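Local structure of capsid protein (Infectious hypodermal and hematopoietic necrosis virus, 3N7X) at residues 71-76 with 261-266; 151-156 with 197-202; 43-48 with 292-297; 110-115 with 215-220. The protein forms the icosahedral shell of a small shrimp-infecting parvovirus from sixty copies built around a beta-barrel, and binds calcium. All blocks are in the same frame, centred on the assembly; numbering follows the deposited sequence.

Contact 1: 71-76 with 261-266; sequences LYCLPL and WQQIFM
Y72 and M266 open an antiparallel strand pair in the middle of a sheet of the capsid beta-barrel, where strands 70-74 and 264-268 run side by side. They form a hydrogen-bonded pair: Y72 N reaches M266 O at 2.8 Å, and M266 N returns to Y72 O in the carbonyl plane. L74 N adds a bond to I264 O.

F265 stands across from C73 in the non-hydrogen-bonded pair. Its CB lies 3.7 Å from L71 CD1, the side chains crossing at about a right angle. CG then sits beside the backbone N (chi1 -65°), which swings the ring to C73: CD1 and CE1 lie near C73 CB, and C73 SG makes an oblique sulfur-aromatic contact, 4.5 Å from the F265 ring centroid. A large flat residue thus faces a small, polarisable one. On the other face, the apolar chains of L74, I264 and M266 suit the buried interior. L74 CB rests 3.8 Å from I264 CG1, and the M266 chain folds back until CE reaches Y72 CB at 3.9 Å. The Y72 hydroxyl is held by D59. Beyond an inverse gamma turn centred on P75, L76 CB meets the W261 indole edge, 3.7 Å from CZ2.

Contact 2: 151-156 with 197-202; sequences IFKDTT and FGFMEQ
F197 leaves helix 192-196 and meets F152 of the neighbouring strand, its CB 3.7 Å from F152 CD1. The two rings sit obliquely, planes at 45°, while the edge of the F197 ring is turned to the backbone around K153 O and D154 N. Two bulky aromatics suit this buried junction of helix and sheet, which L71 also lines.

G198 follows as the chain turns into the strand. With no side chain there, T155 OG1 comes to 3.3 Å from G198 CA. A water accepts from G198 N and T156 N and donates to D154 OD1, so the turn ends of both segments share one polar centre; the D154 carboxylate also accepts from the backbone N of L158 and of H159.

F199 starts the antiparallel pairing: its N bonds to K153 O in the carbonyl plane, whereas K153 N meets F199 O from above the plane. The K153 chain, fully extended beyond CG, runs alongside the F199 ring. Its CD lies 3.9 Å from the ring centroid, over one face, and NZ continues above that face at 4.7 Å in a cation-pi contact.

M200, on the face of F152, lays its straight chain beside that ring, with CG 3.8 Å from F152 CE1 and SD obliquely placed in a Met-aromatic contact. M200 O accepts from Q39 of a neighbouring subunit, and F197 O from R53 of another.

E201 N and O close a two-bond pair with I151, while its carboxylate turns to K209 and Y211. K153 thus serves two ends: its methylenes bury against aromatic carbon, and its ammonium probably gains from the ring's electrons.

Contact 3: 43-48 with 292-297; sequences GDSIHI and HLEVRL
S45 OG donates to E294 OE2 across 2.6 Å, meeting the anti side of the carboxylate near its plane. S45 OG sits between its own backbone N and carbonyl carbon (chi1 57°), which turns it to the glutamate. The other carboxylate oxygen, OE1, is taken by H114, so both ends of the charge are held. A serine is short enough to pair with this extended glutamate.

Five bonds join the backbones. I46 N to V295 O is 2.8 Å; V295 N returns to I46 O, and I48 and L293 exchange the same two bonds. L297 N reaches D44 O at 3.1 Å just past the strand ends. A water accepts from R296 NE at 2.7 Å, within reach of D44 O and L297 O. The guanidinium turns to the C-terminal carboxylate of N329 of a neighbouring subunit, while D44 pairs with R98 of another.

On the face of S45, the H47 and E294 side chains lie side by side, E294 CG 4.0 Å from the imidazole centroid, over one face. The opposite face is apolar: I46 CG1 packs 3.9 Å from V295 CB, and I48 CD1 meets V295 CG2. With I46 also packing on I46 of the subunit that supplies R98, this is an antiparallel strand pair of the viral beta-barrel at a subunit boundary.

Contact 4: 110-115 with 215-220; sequences GWKVHK and GDTRNW
The loop after strand 208-214 folds back over the start of strand 111-131, with K112 and W220 as the main meeting point. K112 points toward the loop, its CG beside its own backbone N (chi1 -67°) and the rest of the chain fully extended, which carries it across the W220 indole. CG touches W220 CE3 at 3.5 Å. CE then sits over the centre of the six-membered ring, 3.6 Å from its centroid, and NZ adds a cation-pi contact at 4.4 Å. At the tip, K112 NZ donates to T217 O in the carbonyl plane, a bond of 3.0 Å. A lysine is apt here, since its long apolar stem lies over one face of the indole while its ammonium ends on a loop carbonyl. R296 reaches the other face of W220, so the indole lies between two cations.

At the far end G215 N bonds to H114 O at 3.0 Å, from above the carbonyl plane, and G215 CA draws close to V113 O, as a residue without a side chain can. One water links V113 N to D216 O; another donates to H114 O and G215 O. The loop is also bonded within itself: D216 OD2 accepts from R218 N, and the R218 guanidinium grips the same carboxylate side-on with NE and NH2. This is an Asx-turn loop joined to a beta-barrel strand by hydrogen bonds and a cation-pi contact.

In the fold
The four contacts form two groups. Contacts 1 and 2 lie in one sheet, their centres 10 Å apart, and are joined directly where F152 N meets F265 O at 2.7 Å. Contacts 3 and 4, likewise 10 Å apart, meet through neighbouring strands 281-296 and 111-131 of the other sheet, stitched by H292 N to K115 O at 2.8 Å. Contacts 2 and 3, on opposite sides of the chain's centre, are about 35 Å apart between centres. Along the chain, contact 3 encloses the other three. Of the metal sites, E191, a calcium ligand, lies about 9 Å from the F152 side chain, and a bound magnesium ion about 4 Å from that of Q263.

Contact 1: 71-76 with 261-266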
# COMPACT_ATOMS: atom_id res chain seq x y z
N LEU A 71 -19.07 97.86 -30.43
CA LEU A 71 -19.01 96.85 -29.38
C LEU A 71 -17.91 97.29 -28.43
O LEU A 71 -16.97 97.97 -28.84
CB LEU A 71 -18.65 95.47 -29.96
CG LEU A 71 -19.70 94.77 -30.84
CD1 LEU A 71 -19.10 93.49 -31.43
CD2 LEU A 71 -20.93 94.45 -30.01
N TYR A 72 -18.04 96.94 -27.15
CA TYR A 72 -17.01 97.30 -26.20
C TYR A 72 -15.90 96.30 -26.42
O TYR A 72 -16.15 95.13 -26.70
CB TYR A 72 -17.51 97.17 -24.76
CG TYR A 72 -18.56 98.16 -24.37
CD1 TYR A 72 -19.91 97.89 -24.60
CD2 TYR A 72 -18.22 99.37 -23.76
CE1 TYR A 72 -20.90 98.80 -24.22
CE2 TYR A 72 -19.19 100.28 -23.39
CZ TYR A 72 -20.53 100.00 -23.62
OH TYR A 72 -21.49 100.91 -23.24
N CYS A 73 -14.66 96.76 -26.31
CA CYS A 73 -13.52 95.88 -26.50
C CYS A 73 -12.70 95.79 -25.23
O CYS A 73 -12.50 96.79 -24.53
CB CYS A 73 -12.65 96.39 -27.65
SG CYS A 73 -11.09 95.49 -27.86
N LEU A 74 -12.23 94.59 -24.91
CA LEU A 74 -11.38 94.38 -23.74
C LEU A 74 -10.09 93.77 -24.24
O LEU A 74 -10.01 92.56 -24.47
CB LEU A 74 -12.05 93.46 -22.72
CG LEU A 74 -11.17 93.10 -21.51
CD1 LEU A 74 -10.60 94.36 -20.88
CD2 LEU A 74 -11.99 92.33 -20.50
N PRO A 75 -9.05 94.60 -24.44
CA PRO A 75 -7.75 94.14 -24.93
C PRO A 75 -6.88 93.51 -23.85
O PRO A 75 -5.98 94.15 -23.30
CB PRO A 75 -7.14 95.42 -25.49
CG PRO A 75 -7.62 96.44 -24.50
CD PRO A 75 -9.07 96.06 -24.27
N LEU A 76 -7.14 92.24 -23.55
CA LEU A 76 -6.39 91.50 -22.54
C LEU A 76 -4.91 91.39 -22.83
O LEU A 76 -4.13 91.12 -21.93
CB LEU A 76 -6.93 90.09 -22.39
CG LEU A 76 -8.40 89.98 -22.02
CD1 LEU A 76 -8.73 88.53 -21.75
CD2 LEU A 76 -8.67 90.82 -20.79
N TRP A 261 -4.80 84.32 -31.23
CA TRP A 261 -5.45 84.67 -29.98
C TRP A 261 -6.41 85.82 -30.26
O TRP A 261 -6.06 86.79 -30.94
CB TRP A 261 -4.40 85.09 -28.95
CG TRP A 261 -5.00 85.52 -27.67
CD1 TRP A 261 -5.31 84.74 -26.60
CD2 TRP A 261 -5.42 86.85 -27.34
NE1 TRP A 261 -5.91 85.50 -25.61
CE2 TRP A 261 -5.99 86.80 -26.04
CE3 TRP A 261 -5.38 88.08 -28.01
CZ2 TRP A 261 -6.51 87.93 -25.41
CZ3 TRP A 261 -5.90 89.21 -27.38
CH2 TRP A 261 -6.46 89.12 -26.09
N GLN A 262 -7.62 85.71 -29.72
CA GLN A 262 -8.65 86.72 -29.94
C GLN A 262 -9.02 87.50 -28.68
O GLN A 262 -9.15 86.93 -27.60
CB GLN A 262 -9.92 86.04 -30.47
CG GLN A 262 -9.71 85.27 -31.75
CD GLN A 262 -9.34 86.18 -32.89
OE1 GLN A 262 -8.60 85.79 -33.79
NE2 GLN A 262 -9.85 87.40 -32.86
N GLN A 263 -9.18 88.82 -28.83
CA GLN A 263 -9.60 89.65 -27.71
C GLN A 263 -11.12 89.59 -27.77
O GLN A 263 -11.68 89.13 -28.77
CB GLN A 263 -9.10 91.10 -27.84
CG GLN A 263 -9.49 91.82 -29.13
CD GLN A 263 -8.43 91.72 -30.21
OE1 GLN A 263 -8.18 90.64 -30.75
NE2 GLN A 263 -7.80 92.84 -30.53
N ILE A 264 -11.80 90.04 -26.73
CA ILE A 264 -13.25 89.97 -26.75
C ILE A 264 -13.97 91.29 -26.99
O ILE A 264 -13.43 92.36 -26.74
CB ILE A 264 -13.78 89.35 -25.44
CG1 ILE A 264 -13.33 90.19 -24.25
CG2 ILE A 264 -13.25 87.93 -25.29
CD1 ILE A 264 -13.81 89.65 -22.93
N PHE A 265 -15.20 91.18 -27.48
CA PHE A 265 -16.05 92.32 -27.77
C PHE A 265 -17.38 92.06 -27.08
O PHE A 265 -17.82 90.91 -27.02
CB PHE A 265 -16.23 92.45 -29.28
CG PHE A 265 -14.96 92.77 -30.01
CD1 PHE A 265 -14.48 94.08 -30.06
CD2 PHE A 265 -14.22 91.76 -30.61
CE1 PHE A 265 -13.27 94.37 -30.70
CE2 PHE A 265 -13.01 92.04 -31.25
CZ PHE A 265 -12.54 93.35 -31.29
N MET A 266 -18.01 93.10 -26.55
CA MET A 266 -19.26 92.91 -25.82
C MET A 266 -20.29 94.00 -26.02
O MET A 266 -20.00 95.05 -26.59
CB MET A 266 -18.99 92.82 -24.32
CG MET A 266 -17.93 91.83 -23.93
SD MET A 266 -16.91 92.50 -22.60
CE MET A 266 -16.02 93.76 -23.52

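Contact 2: 151-156 with 197-202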
# COMPACT_ATOMS: atom_id res chain seq x y z
N ILE A 151 -21.01 88.32 -25.62
CA ILE A 151 -19.56 88.36 -25.78
C ILE A 151 -19.18 87.72 -27.11
O ILE A 151 -19.57 86.59 -27.40
CB ILE A 151 -18.88 87.63 -24.61
CG1 ILE A 151 -19.29 88.28 -23.29
CG2 ILE A 151 -17.36 87.66 -24.77
CD1 ILE A 151 -18.85 87.53 -22.07
N PHE A 152 -18.40 88.45 -27.91
CA PHE A 152 -17.99 87.99 -29.23
C PHE A 152 -16.47 87.92 -29.44
O PHE A 152 -15.70 88.58 -28.74
CB PHE A 152 -18.55 88.93 -30.31
CG PHE A 152 -20.04 89.11 -30.26
CD1 PHE A 152 -20.89 88.20 -30.87
CD2 PHE A 152 -20.59 90.22 -29.62
CE1 PHE A 152 -22.28 88.39 -30.85
CE2 PHE A 152 -21.97 90.42 -29.60
CZ PHE A 152 -22.82 89.51 -30.22
N LYS A 153 -16.07 87.12 -30.42
CA LYS A 153 -14.68 86.96 -30.84
C LYS A 153 -14.76 86.79 -32.35
O LYS A 153 -15.64 86.08 -32.86
CB LYS A 153 -14.04 85.71 -30.23
CG LYS A 153 -13.74 85.77 -28.74
CD LYS A 153 -13.11 84.45 -28.28
CE LYS A 153 -12.88 84.41 -26.78
NZ LYS A 153 -12.17 83.16 -26.36
N ASP A 154 -13.87 87.45 -33.07
CA ASP A 154 -13.86 87.37 -34.53
C ASP A 154 -13.04 86.16 -34.96
O ASP A 154 -11.88 86.29 -35.37
CB ASP A 154 -13.28 88.66 -35.11
CG ASP A 154 -13.11 88.61 -36.62
OD1 ASP A 154 -13.83 87.82 -37.29
OD2 ASP A 154 -12.27 89.36 -37.15
N THR A 155 -13.64 84.98 -34.88
CA THR A 155 -12.94 83.76 -35.25
C THR A 155 -12.95 83.44 -36.74
O THR A 155 -12.09 82.70 -37.21
CB THR A 155 -13.53 82.54 -34.51
OG1 THR A 155 -14.93 82.44 -34.78
CG2 THR A 155 -13.31 82.68 -33.01
N THR A 156 -13.91 83.99 -37.47
CA THR A 156 -14.00 83.71 -38.90
C THR A 156 -13.19 84.66 -39.78
O THR A 156 -13.24 84.57 -41.00
CB THR A 156 -15.46 83.69 -39.38
OG1 THR A 156 -16.07 84.95 -39.10
CG2 THR A 156 -16.23 82.59 -38.68
N PHE A 197 -20.19 87.56 -36.21
CA PHE A 197 -19.12 87.01 -35.38
C PHE A 197 -19.19 85.50 -35.17
O PHE A 197 -20.22 84.95 -34.78
CB PHE A 197 -19.10 87.75 -34.05
CG PHE A 197 -18.53 89.14 -34.15
CD1 PHE A 197 -17.19 89.38 -33.86
CD2 PHE A 197 -19.31 90.19 -34.61
CE1 PHE A 197 -16.63 90.65 -34.03
CE2 PHE A 197 -18.77 91.47 -34.78
CZ PHE A 197 -17.43 91.70 -34.49
N GLY A 198 -18.07 84.83 -35.46
CA GLY A 198 -18.01 83.38 -35.34
C GLY A 198 -18.20 82.81 -33.94
O GLY A 198 -18.81 81.76 -33.78
N PHE A 199 -17.65 83.49 -32.94
CA PHE A 199 -17.77 83.05 -31.56
C PHE A 199 -18.73 83.94 -30.79
O PHE A 199 -18.69 85.16 -30.90
CB PHE A 199 -16.41 83.10 -30.88
CG PHE A 199 -16.46 82.84 -29.40
CD1 PHE A 199 -16.26 81.56 -28.89
CD2 PHE A 199 -16.72 83.88 -28.51
CE1 PHE A 199 -16.31 81.32 -27.51
CE2 PHE A 199 -16.77 83.66 -27.13
CZ PHE A 199 -16.56 82.37 -26.63
N MET A 200 -19.57 83.32 -29.99
CA MET A 200 -20.52 84.08 -29.20
C MET A 200 -20.96 83.32 -27.96
O MET A 200 -21.20 82.11 -28.02
CB MET A 200 -21.75 84.43 -30.03
CG MET A 200 -22.86 85.05 -29.19
SD MET A 200 -24.45 85.24 -30.03
CE MET A 200 -25.30 86.36 -28.90
N GLU A 201 -21.05 84.02 -26.84
CA GLU A 201 -21.52 83.40 -25.62
C GLU A 201 -22.21 84.47 -24.79
O GLU A 201 -22.01 85.67 -25.01
CB GLU A 201 -20.38 82.75 -24.83
CG GLU A 201 -19.46 83.67 -24.07
CD GLU A 201 -18.41 82.89 -23.27
OE1 GLU A 201 -18.81 82.03 -22.45
OE2 GLU A 201 -17.20 83.11 -23.47
N GLN A 202 -23.04 84.04 -23.85
CA GLN A 202 -23.78 84.96 -23.01
C GLN A 202 -23.26 84.94 -21.58
O GLN A 202 -22.70 83.95 -21.13
CB GLN A 202 -25.26 84.59 -22.99
CG GLN A 202 -25.89 84.48 -24.36
CD GLN A 202 -27.34 84.02 -24.28
OE1 GLN A 202 -27.89 83.84 -23.19
NE2 GLN A 202 -27.97 83.83 -25.44
O HOH W 1 -15.85 86.03 -36.79
O HOH W 2 -16.16 80.02 -34.32

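Contact 3: 43-48 with 292-297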
# COMPACT_ATOMS: atom_id res chain seq x y z
N GLY A 43 21.91 84.41 -16.63
CA GLY A 43 20.50 84.31 -16.94
C GLY A 43 19.52 84.18 -15.79
O GLY A 43 18.34 83.91 -16.03
N ASP A 44 19.96 84.36 -14.55
CA ASP A 44 19.01 84.24 -13.45
C ASP A 44 17.97 85.36 -13.48
O ASP A 44 18.22 86.45 -14.01
CB ASP A 44 19.72 84.14 -12.08
CG ASP A 44 20.92 85.06 -11.95
OD1 ASP A 44 21.48 85.51 -12.98
OD2 ASP A 44 21.32 85.32 -10.79
N SER A 45 16.79 85.08 -12.93
CA SER A 45 15.71 86.05 -12.98
C SER A 45 14.81 86.02 -11.76
O SER A 45 14.98 85.21 -10.86
CB SER A 45 14.88 85.79 -14.22
OG SER A 45 14.40 84.45 -14.22
N ILE A 46 13.82 86.92 -11.75
CA ILE A 46 12.86 87.00 -10.66
C ILE A 46 11.45 87.01 -11.25
O ILE A 46 11.26 87.35 -12.42
CB ILE A 46 13.05 88.27 -9.84
CG1 ILE A 46 12.99 89.49 -10.76
CG2 ILE A 46 14.36 88.20 -9.08
CD1 ILE A 46 13.00 90.81 -10.03
N HIS A 47 10.47 86.64 -10.43
CA HIS A 47 9.08 86.60 -10.86
C HIS A 47 8.20 87.56 -10.07
O HIS A 47 8.29 87.62 -8.85
CB HIS A 47 8.54 85.17 -10.72
CG HIS A 47 9.20 84.18 -11.63
ND1 HIS A 47 8.70 83.85 -12.87
CD2 HIS A 47 10.36 83.49 -11.50
CE1 HIS A 47 9.52 83.00 -13.46
NE2 HIS A 47 10.54 82.76 -12.65
N ILE A 48 7.36 88.31 -10.77
CA ILE A 48 6.47 89.26 -10.13
C ILE A 48 5.06 89.04 -10.65
O ILE A 48 4.83 89.00 -11.86
CB ILE A 48 6.85 90.73 -10.43
CG1 ILE A 48 8.26 91.04 -9.95
CG2 ILE A 48 5.88 91.67 -9.74
CD1 ILE A 48 9.35 90.60 -10.89
N HIS A 292 1.53 87.34 -14.85
CA HIS A 292 2.76 86.77 -14.30
C HIS A 292 3.93 87.26 -15.14
O HIS A 292 4.06 86.91 -16.32
CB HIS A 292 2.70 85.24 -14.31
CG HIS A 292 1.63 84.67 -13.44
ND1 HIS A 292 1.52 84.97 -12.10
CD2 HIS A 292 0.60 83.83 -13.72
CE1 HIS A 292 0.48 84.34 -11.59
NE2 HIS A 292 -0.10 83.64 -12.55
N LEU A 293 4.76 88.08 -14.52
CA LEU A 293 5.92 88.66 -15.19
C LEU A 293 7.21 88.04 -14.69
O LEU A 293 7.33 87.70 -13.51
CB LEU A 293 5.95 90.16 -14.95
CG LEU A 293 7.00 90.95 -15.73
CD1 LEU A 293 6.56 91.08 -17.18
CD2 LEU A 293 7.16 92.32 -15.12
N GLU A 294 8.17 87.89 -15.59
CA GLU A 294 9.48 87.37 -15.21
C GLU A 294 10.47 88.40 -15.69
O GLU A 294 10.47 88.81 -16.85
CB GLU A 294 9.76 86.01 -15.86
CG GLU A 294 11.16 85.49 -15.55
CD GLU A 294 11.42 84.06 -16.05
OE1 GLU A 294 10.70 83.60 -16.96
OE2 GLU A 294 12.36 83.41 -15.53
N VAL A 295 11.31 88.86 -14.77
CA VAL A 295 12.30 89.87 -15.10
C VAL A 295 13.70 89.33 -14.89
O VAL A 295 14.00 88.66 -13.90
CB VAL A 295 12.12 91.13 -14.24
CG1 VAL A 295 13.16 92.17 -14.63
CG2 VAL A 295 10.72 91.69 -14.42
N ARG A 296 14.54 89.65 -15.85
CA ARG A 296 15.92 89.24 -15.87
C ARG A 296 16.76 90.11 -14.91
O ARG A 296 16.55 91.32 -14.82
CB ARG A 296 16.38 89.37 -17.32
CG ARG A 296 17.70 88.81 -17.65
CD ARG A 296 17.77 87.31 -17.59
NE ARG A 296 19.18 87.00 -17.79
CZ ARG A 296 19.75 86.90 -18.98
NH1 ARG A 296 19.03 87.03 -20.08
NH2 ARG A 296 21.06 86.75 -19.06
N LEU A 297 17.68 89.49 -14.18
CA LEU A 297 18.53 90.24 -13.24
C LEU A 297 19.78 90.81 -13.91
O LEU A 297 20.25 90.29 -14.92
CB LEU A 297 18.98 89.34 -12.09
CG LEU A 297 17.98 88.98 -11.00
CD1 LEU A 297 18.58 87.92 -10.08
CD2 LEU A 297 17.61 90.22 -10.22
O HOH W 3 23.87 85.85 -17.97
O HOH W 4 20.32 87.62 -15.38
O HOH W 5 5.66 84.66 -13.51

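Contact 4: 110-115 with 215-220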
# COMPACT_ATOMS: atom_id res chain seq x y z
N GLY A 110 15.52 93.11 -19.54
CA GLY A 110 14.56 92.21 -20.17
C GLY A 110 13.51 91.55 -19.31
O GLY A 110 13.68 91.37 -18.10
N TRP A 111 12.42 91.16 -19.97
CA TRP A 111 11.31 90.52 -19.29
C TRP A 111 10.50 89.62 -20.22
O TRP A 111 10.67 89.65 -21.44
CB TRP A 111 10.39 91.60 -18.71
CG TRP A 111 10.05 92.67 -19.70
CD1 TRP A 111 10.68 93.87 -19.85
CD2 TRP A 111 9.04 92.62 -20.72
NE1 TRP A 111 10.12 94.58 -20.90
CE2 TRP A 111 9.11 93.83 -21.44
CE3 TRP A 111 8.08 91.67 -21.09
CZ2 TRP A 111 8.25 94.12 -22.52
CZ3 TRP A 111 7.22 91.95 -22.16
CH2 TRP A 111 7.32 93.17 -22.86
N LYS A 112 9.62 88.81 -19.61
CA LYS A 112 8.74 87.90 -20.33
C LYS A 112 7.41 87.92 -19.61
O LYS A 112 7.35 88.17 -18.41
CB LYS A 112 9.20 86.44 -20.23
CG LYS A 112 10.48 86.08 -20.91
CD LYS A 112 10.76 84.61 -20.67
CE LYS A 112 12.05 84.21 -21.35
NZ LYS A 112 12.36 82.78 -21.11
N VAL A 113 6.34 87.64 -20.35
CA VAL A 113 5.02 87.54 -19.76
C VAL A 113 4.64 86.09 -19.98
O VAL A 113 4.58 85.61 -21.12
CB VAL A 113 4.00 88.44 -20.44
CG1 VAL A 113 2.62 88.19 -19.84
CG2 VAL A 113 4.38 89.90 -20.26
N HIS A 114 4.39 85.37 -18.89
CA HIS A 114 4.02 83.97 -18.98
C HIS A 114 2.54 83.80 -19.23
O HIS A 114 2.12 83.28 -20.25
CB HIS A 114 4.42 83.24 -17.70
CG HIS A 114 5.90 83.04 -17.57
ND1 HIS A 114 6.59 82.11 -18.32
CD2 HIS A 114 6.82 83.68 -16.82
CE1 HIS A 114 7.88 82.20 -18.04
NE2 HIS A 114 8.05 83.15 -17.13
N LYS A 115 1.74 84.27 -18.28
CA LYS A 115 0.30 84.13 -18.37
C LYS A 115 -0.36 85.39 -17.83
O LYS A 115 0.19 86.08 -16.97
CB LYS A 115 -0.11 82.90 -17.55
CG LYS A 115 -1.54 82.46 -17.70
CD LYS A 115 -1.82 81.26 -16.79
CE LYS A 115 -3.27 80.79 -16.93
NZ LYS A 115 -3.65 79.70 -15.97
N GLY A 215 1.85 84.26 -23.04
CA GLY A 215 2.81 84.92 -23.90
C GLY A 215 3.89 83.98 -24.39
O GLY A 215 4.16 82.96 -23.77
N ASP A 216 4.50 84.33 -25.52
CA ASP A 216 5.57 83.52 -26.08
C ASP A 216 6.78 83.74 -25.18
O ASP A 216 7.12 84.88 -24.86
CB ASP A 216 5.90 83.97 -27.49
CG ASP A 216 6.81 83.01 -28.20
OD1 ASP A 216 6.30 82.20 -29.01
OD2 ASP A 216 8.03 83.03 -27.93
N THR A 217 7.44 82.66 -24.78
CA THR A 217 8.57 82.78 -23.88
C THR A 217 9.95 82.47 -24.45
O THR A 217 10.91 82.34 -23.69
CB THR A 217 8.36 81.90 -22.64
OG1 THR A 217 8.15 80.54 -23.05
CG2 THR A 217 7.17 82.38 -21.84
N ARG A 218 10.06 82.35 -25.77
CA ARG A 218 11.36 82.04 -26.35
C ARG A 218 12.36 83.19 -26.24
O ARG A 218 13.58 82.96 -26.24
CB ARG A 218 11.21 81.63 -27.83
CG ARG A 218 11.15 82.78 -28.83
CD ARG A 218 10.70 82.25 -30.17
NE ARG A 218 9.34 81.73 -30.08
CZ ARG A 218 8.85 80.73 -30.81
NH1 ARG A 218 9.62 80.11 -31.70
NH2 ARG A 218 7.60 80.34 -30.64
N ASN A 219 11.87 84.42 -26.14
CA ASN A 219 12.74 85.59 -26.04
C ASN A 219 12.56 86.40 -24.77
O ASN A 219 11.61 86.19 -24.01
CB ASN A 219 12.51 86.55 -27.21
CG ASN A 219 12.67 85.90 -28.55
OD1 ASN A 219 13.65 85.20 -28.81
ND2 ASN A 219 11.71 86.13 -29.44
N TRP A 220 13.49 87.33 -24.56
CA TRP A 220 13.43 88.27 -23.46
C TRP A 220 13.13 89.58 -24.20
O TRP A 220 13.60 89.78 -25.32
CB TRP A 220 14.78 88.40 -22.74
CG TRP A 220 15.12 87.25 -21.84
CD1 TRP A 220 16.07 86.29 -22.04
CD2 TRP A 220 14.51 86.95 -20.58
NE1 TRP A 220 16.09 85.41 -20.99
CE2 TRP A 220 15.14 85.78 -20.08
CE3 TRP A 220 13.48 87.54 -19.82
CZ2 TRP A 220 14.78 85.20 -18.86
CZ3 TRP A 220 13.13 86.96 -18.60
CH2 TRP A 220 13.78 85.80 -18.13
O HOH W 6 6.04 86.72 -23.15
O HOH W 7 3.17 81.19 -21.36